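Local coordinates for amidohydrolase family protein (Acinetobacter baumannii, PDB 4I6K) that probably hydrolyses a lactone such as 2-pyrone-4,6-dicarboxylic acid, as a member of the amidohydrolase family, and binds citric acid in the crystal, at residues A[34-37]-A[38-41]; A[137-140]-A[141-144]; A[257-260]-A[261-264]; A[280-283]-A[284-288]. All coordinates share one frame; numbering follows the deposited sequence.

Interaction 1 (A[34-37]-A[38-41])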
loop_
_atom_site.group_PDB
_atom_site.type_symbol
_atom_site.label_atom_id
_atom_site.label_comp_id
_atom_site.label_asym_id
_atom_site.label_seq_id
_atom_site.Cartn_x
_atom_site.Cartn_y
_atom_site.Cartn_z
ATOM N N VAL A 34 0.891 8.050 -9.373
ATOM C CA VAL A 34 1.054 9.052 -10.418
ATOM C C VAL A 34 -0.045 10.066 -10.245
ATOM O O VAL A 34 -1.118 9.745 -9.734
ATOM C CB VAL A 34 0.941 8.484 -11.845
ATOM C CG1 VAL A 34 2.133 7.602 -12.166
ATOM C CG2 VAL A 34 -0.366 7.731 -12.017
ATOM N N PHE A 35 0.233 11.297 -10.656
ATOM C CA PHE A 35 -0.762 12.369 -10.653
ATOM C C PHE A 35 -0.167 13.608 -11.328
ATOM O O PHE A 35 1.054 13.694 -11.548
ATOM C CB PHE A 35 -1.223 12.702 -9.226
ATOM C CG PHE A 35 -0.100 13.090 -8.319
ATOM C CD1 PHE A 35 0.455 14.361 -8.390
ATOM C CD2 PHE A 35 0.435 12.176 -7.417
ATOM C CE1 PHE A 35 1.512 14.729 -7.567
ATOM C CE2 PHE A 35 1.498 12.537 -6.580
ATOM C CZ PHE A 35 2.034 13.812 -6.657
ATOM N N SER A 36 -1.045 14.553 -11.653
ATOM C CA SER A 36 -0.681 15.770 -12.365
ATOM C C SER A 36 -1.441 16.932 -11.768
ATOM O O SER A 36 -2.435 16.731 -11.085
ATOM C CB SER A 36 -1.068 15.656 -13.830
ATOM O OG SER A 36 -1.713 16.848 -14.242
ATOM N N THR A 37 -1.003 18.156 -12.046
ATOM C CA THR A 37 -1.674 19.311 -11.473
ATOM C C THR A 37 -2.964 19.589 -12.221
ATOM O O THR A 37 -3.796 20.370 -11.772
ATOM C CB THR A 37 -0.781 20.552 -11.442
ATOM O OG1 THR A 37 0.592 20.153 -11.341
ATOM C CG2 THR A 37 -1.136 21.408 -10.240
ATOM N N GLN A 38 -3.132 18.921 -13.355
ATOM C CA GLN A 38 -4.376 18.977 -14.112
ATOM C C GLN A 38 -5.487 18.175 -13.428
ATOM O O GLN A 38 -6.669 18.481 -13.572
ATOM C CB GLN A 38 -4.142 18.460 -15.531
ATOM C CG GLN A 38 -3.141 19.297 -16.314
ATOM C CD GLN A 38 -2.649 18.606 -17.571
ATOM O OE1 GLN A 38 -2.148 17.478 -17.522
ATOM N NE2 GLN A 38 -2.779 19.285 -18.708
ATOM N N ASP A 39 -5.103 17.146 -12.681
ATOM C CA ASP A 39 -6.065 16.356 -11.910
ATOM C C ASP A 39 -6.695 17.199 -10.801
ATOM O O ASP A 39 -6.042 18.068 -10.234
ATOM C CB ASP A 39 -5.387 15.116 -11.314
ATOM C CG ASP A 39 -4.726 14.254 -12.370
ATOM O OD1 ASP A 39 -3.701 13.614 -12.067
ATOM O OD2 ASP A 39 -5.225 14.230 -13.511
ATOM N N HIS A 40 -7.966 16.939 -10.502
ATOM C CA HIS A 40 -8.674 17.658 -9.451
ATOM C C HIS A 40 -8.338 17.108 -8.059
ATOM O O HIS A 40 -8.498 15.922 -7.787
ATOM C CB HIS A 40 -10.186 17.620 -9.712
ATOM C CG HIS A 40 -11.023 18.131 -8.576
ATOM N ND1 HIS A 40 -11.040 19.458 -8.196
ATOM C CD2 HIS A 40 -11.897 17.498 -7.757
ATOM C CE1 HIS A 40 -11.877 19.617 -7.186
ATOM N NE2 HIS A 40 -12.409 18.442 -6.899
ATOM N N SER A 41 -7.860 17.987 -7.188
ATOM C CA SER A 41 -7.591 17.629 -5.806
ATOM C C SER A 41 -8.818 17.973 -4.955
ATOM O O SER A 41 -9.265 19.120 -4.938
ATOM C CB SER A 41 -6.357 18.379 -5.306
ATOM O OG SER A 41 -5.923 17.864 -4.060
#

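Interaction 2 (A[137-140]-A[141-144])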
loop_
_atom_site.group_PDB
_atom_site.type_symbol
_atom_site.label_atom_id
_atom_site.label_comp_id
_atom_site.label_asym_id
_atom_site.label_seq_id
_atom_site.Cartn_x
_atom_site.Cartn_y
_atom_site.Cartn_z
ATOM N N PRO A 137 -24.679 -3.365 7.117
ATOM C CA PRO A 137 -25.048 -4.180 5.955
ATOM C C PRO A 137 -24.444 -3.693 4.633
ATOM O O PRO A 137 -23.974 -4.503 3.837
ATOM C CB PRO A 137 -26.575 -4.074 5.932
ATOM C CG PRO A 137 -26.941 -3.879 7.346
ATOM C CD PRO A 137 -25.855 -3.005 7.927
ATOM N N ASP A 138 -24.456 -2.385 4.405
ATOM C CA ASP A 138 -23.900 -1.804 3.181
ATOM C C ASP A 138 -22.402 -2.085 3.032
ATOM O O ASP A 138 -21.920 -2.335 1.934
ATOM C CB ASP A 138 -24.146 -0.301 3.176
ATOM C CG ASP A 138 -23.876 0.327 4.532
ATOM O OD1 ASP A 138 -24.045 -0.382 5.546
ATOM O OD2 ASP A 138 -23.494 1.517 4.591
ATOM N N TRP A 139 -21.667 -2.028 4.138
ATOM C CA TRP A 139 -20.242 -2.344 4.120
ATOM C C TRP A 139 -20.001 -3.809 3.838
ATOM O O TRP A 139 -19.125 -4.152 3.048
ATOM C CB TRP A 139 -19.557 -1.941 5.427
ATOM C CG TRP A 139 -19.002 -0.567 5.317
ATOM C CD1 TRP A 139 -19.519 0.575 5.856
ATOM C CD2 TRP A 139 -17.844 -0.175 4.579
ATOM N NE1 TRP A 139 -18.740 1.654 5.516
ATOM C CE2 TRP A 139 -17.708 1.223 4.725
ATOM C CE3 TRP A 139 -16.905 -0.870 3.808
ATOM C CZ2 TRP A 139 -16.670 1.940 4.136
ATOM C CZ3 TRP A 139 -15.873 -0.161 3.222
ATOM C CH2 TRP A 139 -15.760 1.233 3.393
ATOM N N GLN A 140 -20.788 -4.664 4.491
ATOM C CA GLN A 140 -20.705 -6.104 4.295
ATOM C C GLN A 140 -20.968 -6.458 2.835
ATOM O O GLN A 140 -20.326 -7.352 2.271
ATOM C CB GLN A 140 -21.703 -6.836 5.197
ATOM C CG GLN A 140 -21.508 -6.597 6.687
ATOM C CD GLN A 140 -22.303 -7.571 7.549
ATOM O OE1 GLN A 140 -23.492 -7.810 7.317
ATOM N NE2 GLN A 140 -21.644 -8.141 8.548
ATOM N N LYS A 141 -21.915 -5.757 2.218
ATOM C CA LYS A 141 -22.244 -6.064 0.832
ATOM C C LYS A 141 -21.108 -5.709 -0.124
ATOM O O LYS A 141 -20.714 -6.513 -0.973
ATOM C CB LYS A 141 -23.534 -5.379 0.394
ATOM C CG LYS A 141 -24.105 -6.044 -0.844
ATOM C CD LYS A 141 -23.802 -7.545 -0.761
ATOM C CE LYS A 141 -23.316 -8.109 -2.086
ATOM N NZ LYS A 141 -22.281 -9.168 -1.885
ATOM N N PHE A 142 -20.608 -4.487 0.004
ATOM C CA PHE A 142 -19.421 -4.068 -0.727
ATOM C C PHE A 142 -18.345 -5.128 -0.573
ATOM O O PHE A 142 -17.798 -5.629 -1.553
ATOM C CB PHE A 142 -18.909 -2.749 -0.156
ATOM C CG PHE A 142 -17.666 -2.248 -0.821
ATOM C CD1 PHE A 142 -16.498 -2.104 -0.110
ATOM C CD2 PHE A 142 -17.671 -1.933 -2.163
ATOM C CE1 PHE A 142 -15.364 -1.641 -0.721
ATOM C CE2 PHE A 142 -16.542 -1.478 -2.773
ATOM C CZ PHE A 142 -15.387 -1.331 -2.057
ATOM N N LEU A 143 -18.059 -5.476 0.679
ATOM C CA LEU A 143 -16.952 -6.366 0.993
ATOM C C LEU A 143 -17.136 -7.758 0.443
ATOM O O LEU A 143 -16.183 -8.354 -0.023
ATOM C CB LEU A 143 -16.720 -6.425 2.494
ATOM C CG LEU A 143 -16.133 -5.135 3.046
ATOM C CD1 LEU A 143 -16.164 -5.162 4.551
ATOM C CD2 LEU A 143 -14.706 -4.916 2.520
ATOM N N ARG A 144 -18.357 -8.285 0.502
ATOM C CA ARG A 144 -18.623 -9.582 -0.119
ATOM C C ARG A 144 -18.353 -9.516 -1.619
ATOM O O ARG A 144 -17.876 -10.474 -2.228
ATOM C CB ARG A 144 -20.052 -10.029 0.164
ATOM C CG ARG A 144 -20.255 -10.487 1.596
ATOM C CD ARG A 144 -19.255 -11.564 1.948
ATOM N NE ARG A 144 -19.128 -11.773 3.392
ATOM C CZ ARG A 144 -18.342 -12.698 3.940
ATOM N NH1 ARG A 144 -18.268 -12.828 5.267
ATOM N NH2 ARG A 144 -17.629 -13.499 3.151
#

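Interaction 3 (A[257-260]-A[261-264])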
loop_
_atom_site.group_PDB
_atom_site.type_symbol
_atom_site.label_atom_id
_atom_site.label_comp_id
_atom_site.label_asym_id
_atom_site.label_seq_id
_atom_site.Cartn_x
_atom_site.Cartn_y
_atom_site.Cartn_z
ATOM N N LEU A 257 13.598 15.276 1.042
ATOM C CA LEU A 257 14.457 14.377 1.812
ATOM C C LEU A 257 14.594 13.002 1.178
ATOM O O LEU A 257 15.499 12.251 1.531
ATOM C CB LEU A 257 13.920 14.202 3.242
ATOM C CG LEU A 257 13.378 15.438 3.967
ATOM C CD1 LEU A 257 12.334 15.039 5.006
ATOM C CD2 LEU A 257 14.510 16.273 4.581
ATOM N N ILE A 258 13.697 12.670 0.253
ATOM C CA ILE A 258 13.629 11.299 -0.254
ATOM C C ILE A 258 13.578 11.153 -1.773
ATOM O O ILE A 258 12.653 11.637 -2.425
ATOM C CB ILE A 258 12.419 10.547 0.343
ATOM C CG1 ILE A 258 12.430 10.648 1.872
ATOM C CG2 ILE A 258 12.450 9.087 -0.107
ATOM C CD1 ILE A 258 13.521 9.782 2.545
ATOM N N THR A 259 14.566 10.454 -2.319
ATOM C CA THR A 259 14.572 10.085 -3.726
ATOM C C THR A 259 14.243 8.605 -3.869
ATOM O O THR A 259 14.272 7.834 -2.892
ATOM C CB THR A 259 15.965 10.290 -4.362
ATOM O OG1 THR A 259 16.914 9.437 -3.705
ATOM C CG2 THR A 259 16.415 11.741 -4.240
ATOM N N TYR A 260 13.955 8.200 -5.100
ATOM C CA TYR A 260 13.798 6.792 -5.388
ATOM C C TYR A 260 15.019 6.034 -4.885
ATOM O O TYR A 260 14.889 5.003 -4.217
ATOM C CB TYR A 260 13.604 6.560 -6.876
ATOM C CG TYR A 260 12.844 5.296 -7.144
ATOM C CD1 TYR A 260 11.461 5.294 -7.142
ATOM C CD2 TYR A 260 13.513 4.097 -7.378
ATOM C CE1 TYR A 260 10.753 4.134 -7.376
ATOM C CE2 TYR A 260 12.822 2.926 -7.605
ATOM C CZ TYR A 260 11.439 2.948 -7.604
ATOM O OH TYR A 260 10.739 1.785 -7.833
ATOM N N GLU A 261 16.209 6.546 -5.190
ATOM C CA GLU A 261 17.447 5.878 -4.772
ATOM C C GLU A 261 17.529 5.732 -3.253
ATOM O O GLU A 261 17.992 4.710 -2.735
ATOM C CB GLU A 261 18.672 6.622 -5.302
ATOM C CG GLU A 261 18.806 6.557 -6.815
ATOM C CD GLU A 261 17.574 7.083 -7.508
ATOM O OE1 GLU A 261 16.997 8.071 -7.001
ATOM O OE2 GLU A 261 17.168 6.504 -8.545
ATOM N N ASP A 262 17.074 6.758 -2.543
ATOM C CA ASP A 262 17.021 6.716 -1.082
ATOM C C ASP A 262 16.077 5.622 -0.586
ATOM O O ASP A 262 16.351 4.950 0.412
ATOM C CB ASP A 262 16.571 8.070 -0.531
ATOM C CG ASP A 262 17.583 9.163 -0.794
ATOM O OD1 ASP A 262 18.785 8.834 -0.930
ATOM O OD2 ASP A 262 17.177 10.340 -0.859
ATOM N N ALA A 263 14.951 5.469 -1.277
ATOM C CA ALA A 263 14.009 4.410 -0.956
ATOM C C ALA A 263 14.668 3.044 -1.143
ATOM O O ALA A 263 14.662 2.224 -0.224
ATOM C CB ALA A 263 12.741 4.535 -1.806
ATOM N N ILE A 264 15.249 2.816 -2.323
ATOM C CA ILE A 264 15.988 1.579 -2.612
ATOM C C ILE A 264 17.043 1.289 -1.547
ATOM O O ILE A 264 17.187 0.152 -1.096
ATOM C CB ILE A 264 16.734 1.656 -3.957
ATOM C CG1 ILE A 264 15.789 2.050 -5.093
ATOM C CG2 ILE A 264 17.413 0.328 -4.265
ATOM C CD1 ILE A 264 14.702 1.048 -5.331
#

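Interaction 4 (A[280-283]-A[284-288])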
loop_
_atom_site.group_PDB
_atom_site.type_symbol
_atom_site.label_atom_id
_atom_site.label_comp_id
_atom_site.label_asym_id
_atom_site.label_seq_id
_atom_site.Cartn_x
_atom_site.Cartn_y
_atom_site.Cartn_z
ATOM N N ILE A 280 10.946 -10.878 -1.075
ATOM C CA ILE A 280 10.234 -9.616 -0.959
ATOM C C ILE A 280 10.052 -8.879 -2.284
ATOM O O ILE A 280 9.005 -8.349 -2.547
ATOM C CB ILE A 280 10.867 -8.713 0.113
ATOM C CG1 ILE A 280 10.854 -9.426 1.454
ATOM C CG2 ILE A 280 10.136 -7.414 0.226
ATOM C CD1 ILE A 280 11.421 -8.679 2.589
ATOM N N LEU A 281 11.076 -8.838 -3.114
ATOM C CA LEU A 281 10.960 -8.192 -4.404
ATOM C C LEU A 281 10.313 -9.033 -5.489
ATOM O O LEU A 281 9.841 -8.495 -6.463
ATOM C CB LEU A 281 12.314 -7.711 -4.893
ATOM C CG LEU A 281 13.089 -6.693 -4.081
ATOM C CD1 LEU A 281 14.381 -6.398 -4.742
ATOM C CD2 LEU A 281 12.320 -5.448 -3.877
ATOM N N ASN A 282 10.335 -10.348 -5.337
ATOM C CA ASN A 282 9.982 -11.236 -6.419
ATOM C C ASN A 282 8.865 -12.245 -6.180
ATOM O O ASN A 282 7.786 -12.114 -6.725
ATOM C CB ASN A 282 11.240 -11.941 -6.856
ATOM C CG ASN A 282 11.016 -12.906 -7.957
ATOM O OD1 ASN A 282 11.946 -13.543 -8.399
ATOM N ND2 ASN A 282 9.791 -13.029 -8.409
ATOM N N GLN A 283 9.113 -13.275 -5.391
ATOM C CA GLN A 283 8.072 -14.250 -5.174
ATOM C C GLN A 283 6.860 -13.693 -4.436
ATOM O O GLN A 283 5.743 -13.942 -4.842
ATOM C CB GLN A 283 8.609 -15.474 -4.444
ATOM C CG GLN A 283 9.299 -16.486 -5.319
ATOM C CD GLN A 283 10.770 -16.233 -5.495
ATOM O OE1 GLN A 283 11.432 -16.925 -6.244
ATOM N NE2 GLN A 283 11.285 -15.242 -4.812
ATOM N N ASN A 284 7.075 -12.934 -3.375
ATOM C CA ASN A 284 5.966 -12.532 -2.537
ATOM C C ASN A 284 4.972 -11.661 -3.270
ATOM O O ASN A 284 3.805 -11.883 -3.202
ATOM C CB ASN A 284 6.433 -11.806 -1.272
ATOM C CG ASN A 284 7.288 -12.660 -0.392
ATOM O OD1 ASN A 284 7.416 -13.852 -0.586
ATOM N ND2 ASN A 284 7.873 -12.057 0.608
ATOM N N PRO A 285 5.451 -10.689 -4.015
ATOM C CA PRO A 285 4.544 -9.793 -4.718
ATOM C C PRO A 285 4.021 -10.442 -5.995
ATOM O O PRO A 285 2.891 -10.185 -6.413
ATOM C CB PRO A 285 5.418 -8.571 -5.021
ATOM C CG PRO A 285 6.830 -9.115 -5.057
ATOM C CD PRO A 285 6.857 -10.254 -4.091
ATOM N N THR A 286 4.833 -11.292 -6.606
ATOM C CA THR A 286 4.337 -12.068 -7.719
ATOM C C THR A 286 3.098 -12.854 -7.300
ATOM O O THR A 286 2.080 -12.824 -8.000
ATOM C CB THR A 286 5.391 -13.033 -8.249
ATOM O OG1 THR A 286 6.474 -12.276 -8.793
ATOM C CG2 THR A 286 4.781 -13.932 -9.343
ATOM N N GLU A 287 3.182 -13.540 -6.157
ATOM C CA GLU A 287 2.081 -14.353 -5.646
ATOM C C GLU A 287 0.863 -13.503 -5.291
ATOM O O GLU A 287 -0.265 -13.829 -5.642
ATOM C CB GLU A 287 2.537 -15.146 -4.414
ATOM C CG GLU A 287 3.645 -16.154 -4.698
ATOM C CD GLU A 287 4.043 -16.964 -3.470
ATOM O OE1 GLU A 287 4.496 -18.121 -3.632
ATOM O OE2 GLU A 287 3.896 -16.445 -2.345
ATOM N N LEU A 288 1.098 -12.408 -4.580
ATOM C CA LEU A 288 0.009 -11.535 -4.159
ATOM C C LEU A 288 -0.710 -10.893 -5.345
ATOM O O LEU A 288 -1.930 -10.987 -5.467
ATOM C CB LEU A 288 0.515 -10.459 -3.189
ATOM C CG LEU A 288 -0.466 -9.341 -2.782
ATOM C CD1 LEU A 288 -1.606 -9.864 -1.934
ATOM C CD2 LEU A 288 0.270 -8.226 -2.055
#

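Interaction 1 (A[34-37]-A[38-41])
A type I beta turn runs from S36 to D39, closed by the backbone bond from D39 N to S36 O (3.1 Å). The carboxylate of D39 folds back over the same turn: its CG stands beside its own backbone N (chi1 -56°), which brings OD1 to S36 N at 2.8 Å. That N-H meets the carboxylate from above its plane, 48° out of it, and the bond is bent rather than straight. OD1 also lies 3.5 Å from F35 CA, just before the turn. The backbone of S36 is thus held by both the N-H and the carboxylate of D39. S36 answers with its hydroxyl: in an ST turn OG accepts from Q38 N at 2.7 Å, and it passes 3.2 Å from Q38 CB. The F35 side chain lies about 7 Å from the bound citric acid, and its ring meets F77 edge-to-face. The turn belongs to the long loop between strand 28-32 and helix 55-64, at the protein surface. There T37 N is bonded to E52, and D39 rests on L78 and on A84 of helix 83-91.

Interaction 2 (A[137-140]-A[141-144])
W139 and F142 send their rings out together from one flank of helix 137-148, the helix of the beta-alpha-beta unit between strands 119-125 and 152-156. The six-membered ring of the indole comes closest, with W139 CZ3 3.9 Å from F142 CD1. The two planes stand at 85°, with W139's six-membered ring and the F142 ring 5.9 Å apart at their centroids, meeting obliquely. F142 reaches this place with CG opposite its backbone N (chi1 179°), whereas the indole is set by an unusual first torsion of -92°. One turn on from W139, L143 closes in at the edge of the indole, near its plane, with CG 4.4 Å from W139 CE3. The same CG sits 3.1 Å from W139 O, the carbonyl that accepts from L143 N at 2.9 Å. R144 likewise lays CG beside Q140 O, and its guanidinium goes on to a salt bridge with E147. Outside the pair, the indole stacks on H104, whose NE2 is bonded to D138 OD2, and F142 packs on V102. Aromatic and aliphatic surface therefore holds this flank by dispersion, while four backbone bonds, each to the carbonyl four residues back, hold the turn.

Interaction 3 (A[257-260]-A[261-264])
T259 and D262 exchange hydrogen bonds in both directions. T259 OG1 accepts from D262 N at 2.9 Å, and D262 OD2 accepts from T259 N at 3.0 Å, approached from above the carboxylate plane (37° out of it). The hydroxyl is placed by the first torsion of T259 (62°), which puts OG1 over the backbone, flanked by N and C, and turns it to the first turn of the helix. D262 in turn keeps CG beside its own N, which swings the carboxylate back over T259. This reciprocal pair is a capping box, with T259 as the N-cap of helix 260-270, a helix that follows the last strand, 243-244, of the parallel amidohydrolase barrel. Regular helical bonding starts at once: A263 N is bonded to T259 O at 2.9 Å, and I264 N to Y260 O. Beyond the cap, I264 runs obliquely across Y260, its CD1 3.5 Å from Y260 CE2. The far end of the tyrosine is fixed from outside, its OH bonded to D29 of strand 28-32 and its ring meeting those of H61 and H65. H65 NE2 also bonds E261 OE2, so one histidine serves two neighbours in the first turn. I264 touches W245; on the loop side I258 packs on Y215 and H251, its side chain about 10 Å from the bound citric acid.

Interaction 4 (A[280-283]-A[284-288])
T286 turns its side chain back to N282, one turn earlier in helix 274-289. Its CB lies 3.0 Å from N282 O, and OG1, placed beside the T286 backbone N by a first torsion of -65°, donates to that same oxygen. OG1 is modelled 2.5 Å from N282 O, very short for a hydrogen bond, so the exact length is doubtful. Beyond it, N282 ND2 is 3.4 Å from OG1, the two side chains running alongside one another. N282 O also accepts from T286 N at 3.1 Å, so one carbonyl receives two donors from one residue. The CD of P285 lies 3.4 Å from N282 O as well. Having no N-H, this proline cannot bond to the turn before it; its CD presses on I280 O at 3.3 Å and its CG on L281 O. The helix is kinked there, with a wider pi-type turn through 280-283; regular bonding resumes with T286 N and continues with E287 N to Q283 O at 2.9 Å. On the buried side N284 ND2 is bonded to L243 O. A proline inside a helix kinks it, and a threonine hydroxyl bonding the i-4 carbonyl is a common helix feature; both occur here in the C-terminal helix, where P285 packs against the first and last barrel strands, on I28 and T30 of 28-32 and I244 of 243-244.

Interactions 3 and 4 lie on consecutive helices, 260-270 and 274-289, about 7 Å apart at their nearest atoms, and both reach strand 28-32 through outside contacts. Interaction 1 belongs to the loop that follows that strand and is the surface contact of the set; the other three are partly buried. Interaction 2 stands apart on helix 137-148, its centre about 38 Å from that of interaction 3 and on the other side of the chain's centre. Chemistry follows place: polar side chains fold onto backbone N-H groups at the turn in 34-41 and the helix start in 257-264, aromatic packing marks 137-144 on an outer helix of the barrel, and proline interrupts regular bonding in 280-288.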